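Local coordinates for protein thermosome subunit (PDB 3AQ1) that probably binds and hydrolyses ATP to help unfolded proteins fold, as a group II chaperonin of the TCP-1 family, here seen as an open-state monomer, at residues T110-G114 with K115-A119; E175-H178 with P179-E183; K246-D249 with D250-Y254; L346-V349 with G350-E354. All coordinates share one frame; numbering follows the deposited sequence.

Contact 1 of 4, residues T110-G114 with K115-A119; sequences TAITG and KGAEA
Between Thr113 and Ala117 the chain doubles back on itself, bringing their CA atoms to 5.3 Å, and the far limb is itself bonded: Ala117 N donates to Lys115 O (2.7 Å), and Ala119 N to Gly116 O (2.9 Å). Two glycines ease the path. Gly114 has a positive phi of 107°, at which a CB would press against the carbonyl oxygen of Thr113, and Gly116 also sits at positive phi, in the middle of the tight bend. Across the turn the side-chain contact is slight. The methyl CB of Ala117 points back at the incoming limb, lying 3.9 Å from Thr113 O and 4.2 Å from CG2 of Ile112. Ile112 offers that branch because CG2 stands anti to its backbone N, while CG1 takes the place beside the N (chi1 -51°) and carries CD1 off to another neighbourhood. There Ile112 packs on Leu124 and Ser125 of helix 121-132 and on Ala345 of helix 332-355, and it is the buried residue of an otherwise mostly exposed loop. Lys115 runs the other way, its extended chain leaving the turn. The bend over Lys115, Gly116 and Ala117 has the bond and central torsions of a classic gamma turn, set within the loop that links helix 101-109 to helix 121-132.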
loop_
_atom_site.group_PDB
_atom_site.type_symbol
_atom_site.label_atom_id
_atom_site.label_comp_id
_atom_site.label_asym_id
_atom_site.label_seq_id
_atom_site.Cartn_x
_atom_site.Cartn_y
_atom_site.Cartn_z
ATOM N N THR A 110 5.184 12.713 -1.722
ATOM C CA THR A 110 4.468 13.093 -0.512
ATOM C C THR A 110 4.725 12.151 0.667
ATOM O O THR A 110 4.546 12.540 1.827
ATOM C CB THR A 110 2.941 13.188 -0.740
ATOM O OG1 THR A 110 2.373 11.873 -0.856
ATOM C CG2 THR A 110 2.621 14.019 -1.979
ATOM N N ALA A 111 5.133 10.919 0.386
ATOM C CA ALA A 111 5.343 9.933 1.457
ATOM C C ALA A 111 6.777 9.933 1.996
ATOM O O ALA A 111 7.110 9.209 2.939
ATOM C CB ALA A 111 4.926 8.523 1.002
ATOM N N ILE A 112 7.604 10.784 1.409
ATOM C CA ILE A 112 9.031 10.776 1.652
ATOM C C ILE A 112 9.449 12.122 2.222
ATOM O O ILE A 112 9.741 13.063 1.479
ATOM C CB ILE A 112 9.797 10.512 0.321
ATOM C CG1 ILE A 112 9.237 9.269 -0.390
ATOM C CG2 ILE A 112 11.302 10.416 0.558
ATOM C CD1 ILE A 112 9.951 8.932 -1.693
ATOM N N THR A 113 9.484 12.216 3.544
ATOM C CA THR A 113 9.723 13.503 4.189
ATOM C C THR A 113 10.378 13.373 5.564
ATOM O O THR A 113 10.543 12.274 6.089
ATOM C CB THR A 113 8.415 14.308 4.305
ATOM O OG1 THR A 113 7.332 13.413 4.604
ATOM C CG2 THR A 113 8.116 15.041 2.996
ATOM N N GLY A 114 10.758 14.506 6.139
ATOM C CA GLY A 114 11.417 14.502 7.429
ATOM C C GLY A 114 12.899 14.809 7.341
ATOM O O GLY A 114 13.390 15.323 6.332
ATOM N N LYS A 115 13.616 14.497 8.413
ATOM C CA LYS A 115 15.043 14.772 8.479
ATOM C C LYS A 115 15.755 14.086 7.328
ATOM O O LYS A 115 15.563 12.896 7.100
ATOM C CB LYS A 115 15.616 14.309 9.822
ATOM C CG LYS A 115 15.043 15.058 11.016
ATOM C CD LYS A 115 15.162 14.264 12.304
ATOM C CE LYS A 115 14.413 14.963 13.431
ATOM N NZ LYS A 115 14.355 14.147 14.673
ATOM N N GLY A 116 16.561 14.846 6.595
ATOM C CA GLY A 116 17.406 14.278 5.560
ATOM C C GLY A 116 16.671 13.968 4.275
ATOM O O GLY A 116 17.038 14.460 3.212
ATOM N N ALA A 117 15.635 13.142 4.371
ATOM C CA ALA A 117 14.838 12.786 3.205
ATOM C C ALA A 117 14.558 14.055 2.422
ATOM O O ALA A 117 13.667 14.825 2.766
ATOM C CB ALA A 117 13.542 12.105 3.623
ATOM N N GLU A 118 15.332 14.258 1.365
ATOM C CA GLU A 118 15.380 15.533 0.669
ATOM C C GLU A 118 16.635 15.505 -0.169
ATOM O O GLU A 118 16.682 15.993 -1.301
ATOM C CB GLU A 118 15.477 16.678 1.676
ATOM C CG GLU A 118 15.854 18.000 1.059
ATOM C CD GLU A 118 15.783 19.134 2.053
ATOM O OE1 GLU A 118 15.514 18.852 3.245
ATOM O OE2 GLU A 118 15.988 20.300 1.641
ATOM N N ALA A 119 17.669 14.936 0.429
ATOM C CA ALA A 119 18.856 14.563 -0.295
ATOM C C ALA A 119 18.516 13.322 -1.133
ATOM O O ALA A 119 19.235 12.971 -2.075
ATOM C CB ALA A 119 19.946 14.262 0.679
#

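Contact 2 of 4, residues E175-H178 with P179-E183; sequences ERSH and PNMPE
Arg176 reaches over to Met181 and gives its main chain a charged donor: NH1 bonds to Met181 O at 2.7 Å, with an N-H...O angle of 146° and the oxygen in the guanidinium plane. The side chain gets there by a bend at chi3 (-70°), which swings the planar group round after CD has passed the CB of Met181. CG of Glu183 lies over one guanidinium face, toward its rim, 3.7 Å from NH1; the Glu183 carboxylate itself stays beyond salt-bridge range, with OE2 4.5 Å from NH2. NH2 instead forms a salt bridge to Glu303. A leucine in place of Arg176 would probably leave Met181 O without this donor and Glu303 without its countercharge. Ser177 comes next, its hydroxyl beside the extended thioether of Met181 and weakly bonded to Ala263 O. His178 then contributes three polar atoms. Its N makes a weak bond to Met181 SD (3.6 Å), and its O accepts from Met181 N (3.2 Å). The ring nitrogen ND1 accepts from Asn180 N at 3.3 Å, nearly straight (164°) and close to the ring plane, while CD of Pro179 sits over one ring face. CE of Met181 adds an apolar touch, 3.6 Å from His178 CB. Residues His178 to Met181 form a type I beta turn, part of the link from strand 169-172 to strand 184-193 of the sheet that, as in related chaperonins, probably belongs to the apical domain.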
loop_
_atom_site.group_PDB
_atom_site.type_symbol
_atom_site.label_atom_id
_atom_site.label_comp_id
_atom_site.label_asym_id
_atom_site.label_seq_id
_atom_site.Cartn_x
_atom_site.Cartn_y
_atom_site.Cartn_z
ATOM N N GLU A 175 22.656 -18.574 1.254
ATOM C CA GLU A 175 23.520 -19.207 0.278
ATOM C C GLU A 175 23.315 -20.718 0.246
ATOM O O GLU A 175 22.482 -21.239 0.981
ATOM C CB GLU A 175 24.987 -18.768 0.458
ATOM C CG GLU A 175 25.700 -19.279 1.665
ATOM C CD GLU A 175 27.098 -18.687 1.784
ATOM O OE1 GLU A 175 28.094 -19.420 1.553
ATOM O OE2 GLU A 175 27.196 -17.480 2.109
ATOM N N ARG A 176 24.020 -21.410 -0.647
ATOM C CA ARG A 176 23.910 -22.865 -0.734
ATOM C C ARG A 176 24.371 -23.451 0.584
ATOM O O ARG A 176 25.365 -22.980 1.152
ATOM C CB ARG A 176 24.805 -23.403 -1.835
ATOM C CG ARG A 176 24.305 -23.189 -3.221
ATOM C CD ARG A 176 25.410 -23.502 -4.186
ATOM N NE ARG A 176 26.452 -22.492 -4.103
ATOM C CZ ARG A 176 27.676 -22.641 -4.593
ATOM N NH1 ARG A 176 28.013 -23.772 -5.185
ATOM N NH2 ARG A 176 28.567 -21.663 -4.486
ATOM N N SER A 177 23.673 -24.480 1.063
ATOM C CA SER A 177 24.021 -25.085 2.347
ATOM C C SER A 177 25.313 -25.884 2.283
ATOM O O SER A 177 26.009 -26.036 3.301
ATOM C CB SER A 177 22.896 -25.972 2.880
ATOM O OG SER A 177 22.756 -27.116 2.067
ATOM N N HIS A 178 25.608 -26.415 1.097
ATOM C CA HIS A 178 26.812 -27.218 0.863
ATOM C C HIS A 178 27.511 -26.641 -0.359
ATOM O O HIS A 178 26.866 -26.310 -1.353
ATOM C CB HIS A 178 26.453 -28.700 0.649
ATOM C CG HIS A 178 27.597 -29.652 0.851
ATOM N ND1 HIS A 178 28.582 -29.855 -0.095
ATOM C CD2 HIS A 178 27.890 -30.490 1.878
ATOM C CE1 HIS A 178 29.436 -30.762 0.345
ATOM N NE2 HIS A 178 29.040 -31.164 1.540
ATOM N N PRO A 179 28.835 -26.506 -0.285
ATOM C CA PRO A 179 29.606 -25.807 -1.318
ATOM C C PRO A 179 29.717 -26.601 -2.618
ATOM O O PRO A 179 30.072 -26.032 -3.655
ATOM C CB PRO A 179 30.991 -25.654 -0.683
ATOM C CG PRO A 179 30.812 -26.019 0.752
ATOM C CD PRO A 179 29.688 -26.977 0.812
ATOM N N ASN A 180 29.420 -27.895 -2.579
ATOM C CA ASN A 180 29.490 -28.667 -3.815
ATOM C C ASN A 180 28.180 -28.693 -4.586
ATOM O O ASN A 180 28.102 -29.307 -5.640
ATOM C CB ASN A 180 30.051 -30.075 -3.579
ATOM C CG ASN A 180 31.466 -30.045 -3.024
ATOM O OD1 ASN A 180 32.168 -29.036 -3.145
ATOM N ND2 ASN A 180 31.888 -31.139 -2.400
ATOM N N MET A 181 27.162 -28.006 -4.069
ATOM C CA MET A 181 25.901 -27.871 -4.788
ATOM C C MET A 181 26.110 -26.976 -5.996
ATOM O O MET A 181 26.975 -26.117 -5.975
ATOM C CB MET A 181 24.831 -27.307 -3.869
ATOM C CG MET A 181 24.526 -28.215 -2.703
ATOM S SD MET A 181 23.373 -27.501 -1.533
ATOM C CE MET A 181 23.060 -28.890 -0.461
ATOM N N PRO A 182 25.338 -27.187 -7.067
ATOM C CA PRO A 182 25.523 -26.409 -8.302
ATOM C C PRO A 182 25.278 -24.902 -8.121
ATOM O O PRO A 182 24.405 -24.504 -7.350
ATOM C CB PRO A 182 24.481 -27.024 -9.262
ATOM C CG PRO A 182 23.466 -27.661 -8.369
ATOM C CD PRO A 182 24.292 -28.210 -7.227
ATOM N N GLU A 183 26.041 -24.074 -8.829
ATOM C CA GLU A 183 25.916 -22.629 -8.668
ATOM C C GLU A 183 24.675 -22.055 -9.328
ATOM O O GLU A 183 24.042 -21.149 -8.799
ATOM C CB GLU A 183 27.144 -21.919 -9.212
ATOM C CG GLU A 183 28.182 -21.624 -8.158
ATOM C CD GLU A 183 29.323 -20.782 -8.693
ATOM O OE1 GLU A 183 29.052 -19.676 -9.221
ATOM O OE2 GLU A 183 30.487 -21.234 -8.583
#

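Contact 3 of 4, residues K246-D249 with D250-Y254; sequences KGID and DMAQY
Asp249 caps the start of helix 250-258, and hydrogen bonds dominate its dealings with the residues that follow. OD1 serves two backbone amides of the first turn: Ala252 N at 3.2 Å along a nearly straight path (160°), meeting the anti lone pair of the oxygen, and Met251 N at 2.7 Å in a weak bond bent to 127°. CG stands anti to the backbone N (chi1 177°), a setting that folds the carboxylate forward over these N-H groups. Main-chain bonding then takes over, for Asp249 O receives Gln253 N at 2.9 Å. A negative group at the N-cap probably also gains from the positive end of the helix dipole. An alanine here would probably leave the Met251 and Ala252 amides without their acceptor and fray the first turn.

Apolar contacts are fewer. CG2 of Ile248, anti to its own backbone N, touches the CG of Gln253 at 3.5 Å, the two side chains crossing at about a right angle, and it approaches Ala252 CB at 4.3 Å. That same methyl of Ala252 lies 4.2 Å from Asp249 CB.

Ala252 also packs on Met227 and Ala231 of helix 226-235, while Gln253 NE2 makes a weak bond to Ser177 O. The cap thus stands where strand 241-244 has ended and its chain turns into helix 250-258, the helix of a beta-alpha-beta unit that returns to the parallel strand 262-264.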
loop_
_atom_site.group_PDB
_atom_site.type_symbol
_atom_site.label_atom_id
_atom_site.label_comp_id
_atom_site.label_asym_id
_atom_site.label_seq_id
_atom_site.Cartn_x
_atom_site.Cartn_y
_atom_site.Cartn_z
ATOM N N LYS A 246 13.924 -24.899 8.046
ATOM C CA LYS A 246 14.698 -25.286 9.217
ATOM C C LYS A 246 16.006 -25.943 8.827
ATOM O O LYS A 246 16.524 -25.693 7.746
ATOM C CB LYS A 246 13.876 -26.179 10.153
ATOM C CG LYS A 246 12.924 -25.389 11.052
ATOM C CD LYS A 246 11.593 -26.101 11.257
ATOM C CE LYS A 246 10.558 -25.172 11.900
ATOM N NZ LYS A 246 9.171 -25.740 11.848
ATOM N N GLY A 247 16.549 -26.762 9.720
ATOM C CA GLY A 247 17.814 -27.423 9.472
ATOM C C GLY A 247 17.787 -28.530 8.421
ATOM O O GLY A 247 16.762 -29.181 8.177
ATOM N N ILE A 248 18.931 -28.723 7.777
ATOM C CA ILE A 248 19.158 -29.894 6.956
ATOM C C ILE A 248 20.415 -30.584 7.475
ATOM O O ILE A 248 21.529 -30.082 7.299
ATOM C CB ILE A 248 19.361 -29.536 5.483
ATOM C CG1 ILE A 248 18.234 -28.623 4.977
ATOM C CG2 ILE A 248 19.453 -30.806 4.672
ATOM C CD1 ILE A 248 18.409 -28.143 3.530
ATOM N N ASP A 249 20.222 -31.717 8.144
ATOM C CA ASP A 249 21.320 -32.538 8.624
ATOM C C ASP A 249 22.486 -32.606 7.633
ATOM O O ASP A 249 22.295 -32.564 6.417
ATOM C CB ASP A 249 20.817 -33.951 8.927
ATOM C CG ASP A 249 21.933 -34.875 9.373
ATOM O OD1 ASP A 249 22.568 -35.477 8.489
ATOM O OD2 ASP A 249 22.192 -34.984 10.597
ATOM N N ASP A 250 23.696 -32.730 8.160
ATOM C CA ASP A 250 24.897 -32.727 7.333
ATOM C C ASP A 250 24.954 -33.867 6.327
ATOM O O ASP A 250 25.296 -33.670 5.155
ATOM C CB ASP A 250 26.122 -32.790 8.225
ATOM C CG ASP A 250 26.352 -31.510 8.950
ATOM O OD1 ASP A 250 26.491 -31.548 10.194
ATOM O OD2 ASP A 250 26.374 -30.472 8.258
ATOM N N MET A 251 24.646 -35.068 6.806
ATOM C CA MET A 251 24.685 -36.253 5.972
ATOM C C MET A 251 23.599 -36.178 4.895
ATOM O O MET A 251 23.846 -36.470 3.731
ATOM C CB MET A 251 24.535 -37.502 6.829
ATOM C CG MET A 251 24.976 -38.763 6.127
ATOM S SD MET A 251 26.762 -38.939 5.981
ATOM C CE MET A 251 27.234 -38.819 7.705
ATOM N N ALA A 252 22.400 -35.758 5.280
ATOM C CA ALA A 252 21.362 -35.487 4.301
ATOM C C ALA A 252 21.797 -34.428 3.277
ATOM O O ALA A 252 21.358 -34.447 2.128
ATOM C CB ALA A 252 20.081 -35.078 4.987
ATOM N N GLN A 253 22.652 -33.497 3.681
ATOM C CA GLN A 253 23.130 -32.518 2.725
ATOM C C GLN A 253 24.070 -33.164 1.727
ATOM O O GLN A 253 24.120 -32.770 0.569
ATOM C CB GLN A 253 23.833 -31.374 3.420
ATOM C CG GLN A 253 22.912 -30.377 4.067
ATOM C CD GLN A 253 23.677 -29.185 4.567
ATOM O OE1 GLN A 253 23.389 -28.645 5.624
ATOM N NE2 GLN A 253 24.676 -28.781 3.808
ATOM N N TYR A 254 24.811 -34.167 2.178
ATOM C CA TYR A 254 25.751 -34.867 1.307
ATOM C C TYR A 254 25.044 -35.639 0.176
ATOM O O TYR A 254 25.431 -35.550 -0.987
ATOM C CB TYR A 254 26.654 -35.795 2.125
ATOM C CG TYR A 254 27.579 -36.629 1.274
ATOM C CD1 TYR A 254 28.621 -36.040 0.580
ATOM C CD2 TYR A 254 27.400 -38.007 1.152
ATOM C CE1 TYR A 254 29.462 -36.791 -0.204
ATOM C CE2 TYR A 254 28.237 -38.765 0.372
ATOM C CZ TYR A 254 29.272 -38.154 -0.309
ATOM O OH TYR A 254 30.129 -38.892 -1.098
#

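Contact 4 of 4, residues L346-V349 with G350-E354; sequences LHVV and GVVIE
Helix 332-355 carries this contact on successive turns, with Leu346 to Val349 bonded to the residues four places on. Gly350 N donates to Leu346 O, and Val351 N to His347 O at 2.8 Å and 172°, the straightest of the set. Val352 N to Val348 O and Ile353 N to Val349 O continue the ladder, each at 2.9 Å. Side chains repeat the same spacing. CD1 of Ile353 meets CG1 of Val349 at 3.9 Å, the two side chains crossing at a slant; with CG1 anti to the carbonyl carbon (chi1 -72°), the Ile353 chain leans back along the preceding turn. This pair belongs to the buried side of the helix, packed on Leu104 of helix 101-109 and on Val132 of helix 121-132, a helical cluster that probably belongs to the intermediate domain of the group II chaperonin fold. A second i, i+4 pair is more widely spaced: CG1 of Val348 stands 4.4 Å from CG2 of Val352, beside Ala111 and Ile107 respectively. The CG2 methyl of Val351 sits against the chain of the turn before, 3.4 Å from His347 O. Near the helix end Glu354 forms a salt bridge with Arg450 and accepts a hydrogen bond from Val145 N.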
loop_
_atom_site.group_PDB
_atom_site.type_symbol
_atom_site.label_atom_id
_atom_site.label_comp_id
_atom_site.label_asym_id
_atom_site.label_seq_id
_atom_site.Cartn_x
_atom_site.Cartn_y
_atom_site.Cartn_z
ATOM N N LEU A 346 5.570 3.363 -1.927
ATOM C CA LEU A 346 5.062 2.272 -2.752
ATOM C C LEU A 346 3.551 2.141 -2.564
ATOM O O LEU A 346 2.802 2.141 -3.535
ATOM C CB LEU A 346 5.773 0.944 -2.431
ATOM C CG LEU A 346 7.204 0.771 -2.955
ATOM C CD1 LEU A 346 7.946 -0.332 -2.231
ATOM C CD2 LEU A 346 7.241 0.553 -4.443
ATOM N N HIS A 347 3.113 2.065 -1.312
ATOM C CA HIS A 347 1.693 1.953 -0.970
ATOM C C HIS A 347 0.833 3.103 -1.476
ATOM O O HIS A 347 -0.186 2.866 -2.123
ATOM C CB HIS A 347 1.513 1.779 0.540
ATOM C CG HIS A 347 1.825 0.393 1.019
ATOM N ND1 HIS A 347 0.855 -0.571 1.193
ATOM C CD2 HIS A 347 3.003 -0.199 1.337
ATOM C CE1 HIS A 347 1.420 -1.689 1.614
ATOM N NE2 HIS A 347 2.723 -1.491 1.707
ATOM N N VAL A 348 1.237 4.339 -1.185
ATOM C CA VAL A 348 0.485 5.506 -1.638
ATOM C C VAL A 348 0.318 5.484 -3.155
ATOM O O VAL A 348 -0.781 5.652 -3.677
ATOM C CB VAL A 348 1.140 6.846 -1.213
ATOM C CG1 VAL A 348 0.237 7.994 -1.587
ATOM C CG2 VAL A 348 1.392 6.865 0.277
ATOM N N VAL A 349 1.409 5.279 -3.869
ATOM C CA VAL A 349 1.328 5.190 -5.320
ATOM C C VAL A 349 0.445 4.017 -5.800
ATOM O O VAL A 349 -0.371 4.170 -6.717
ATOM C CB VAL A 349 2.720 5.124 -5.931
ATOM C CG1 VAL A 349 2.630 5.040 -7.456
ATOM C CG2 VAL A 349 3.505 6.344 -5.497
ATOM N N GLY A 350 0.603 2.855 -5.172
ATOM C CA GLY A 350 -0.251 1.720 -5.462
ATOM C C GLY A 350 -1.719 2.072 -5.317
ATOM O O GLY A 350 -2.518 1.879 -6.230
ATOM N N VAL A 351 -2.076 2.607 -4.158
ATOM C CA VAL A 351 -3.460 2.949 -3.871
ATOM C C VAL A 351 -4.013 4.027 -4.802
ATOM O O VAL A 351 -5.161 3.961 -5.211
ATOM C CB VAL A 351 -3.629 3.372 -2.409
ATOM C CG1 VAL A 351 -4.990 4.038 -2.199
ATOM C CG2 VAL A 351 -3.429 2.159 -1.493
ATOM N N VAL A 352 -3.200 5.014 -5.147
ATOM C CA VAL A 352 -3.642 6.027 -6.093
ATOM C C VAL A 352 -3.903 5.400 -7.466
ATOM O O VAL A 352 -4.944 5.644 -8.079
ATOM C CB VAL A 352 -2.625 7.183 -6.212
ATOM C CG1 VAL A 352 -2.935 8.052 -7.403
ATOM C CG2 VAL A 352 -2.612 8.011 -4.947
ATOM N N ILE A 353 -2.966 4.585 -7.942
ATOM C CA ILE A 353 -3.107 3.952 -9.248
ATOM C C ILE A 353 -4.365 3.087 -9.287
ATOM O O ILE A 353 -5.084 3.055 -10.283
ATOM C CB ILE A 353 -1.855 3.127 -9.618
ATOM C CG1 ILE A 353 -0.698 4.067 -9.957
ATOM C CG2 ILE A 353 -2.142 2.183 -10.794
ATOM C CD1 ILE A 353 0.561 3.368 -10.359
ATOM N N GLU A 354 -4.646 2.400 -8.189
ATOM C CA GLU A 354 -5.870 1.617 -8.106
ATOM C C GLU A 354 -7.123 2.502 -8.184
ATOM O O GLU A 354 -7.993 2.260 -9.025
ATOM C CB GLU A 354 -5.875 0.731 -6.855
ATOM C CG GLU A 354 -4.982 -0.487 -6.985
ATOM C CD GLU A 354 -4.945 -1.344 -5.731
ATOM O OE1 GLU A 354 -5.110 -0.797 -4.615
ATOM O OE2 GLU A 354 -4.737 -2.571 -5.865
#

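In the fold
Contact 4 is buried near the centre of the chain, whereas contacts 1 and 2 lie at the surface and contact 3 is partly buried. They fall into two pairs. Contacts 1 and 4 touch through Ala111 CB and Val348 CG2, 4.0 Å apart, so the loop of 110-119 rests on helix 332-355. Contacts 2 and 3, their centres about 12 Å apart, meet where Gln253 approaches Ser177 and His178. Between the pairs lie centre-to-centre distances of about 39 to 46 Å. Chemistry follows place: aliphatic packing on a regular helix in the interior, a glycine-containing bend in the surface loop, and side chains bonded to backbone at the turn and helix cap of the distant sheet region.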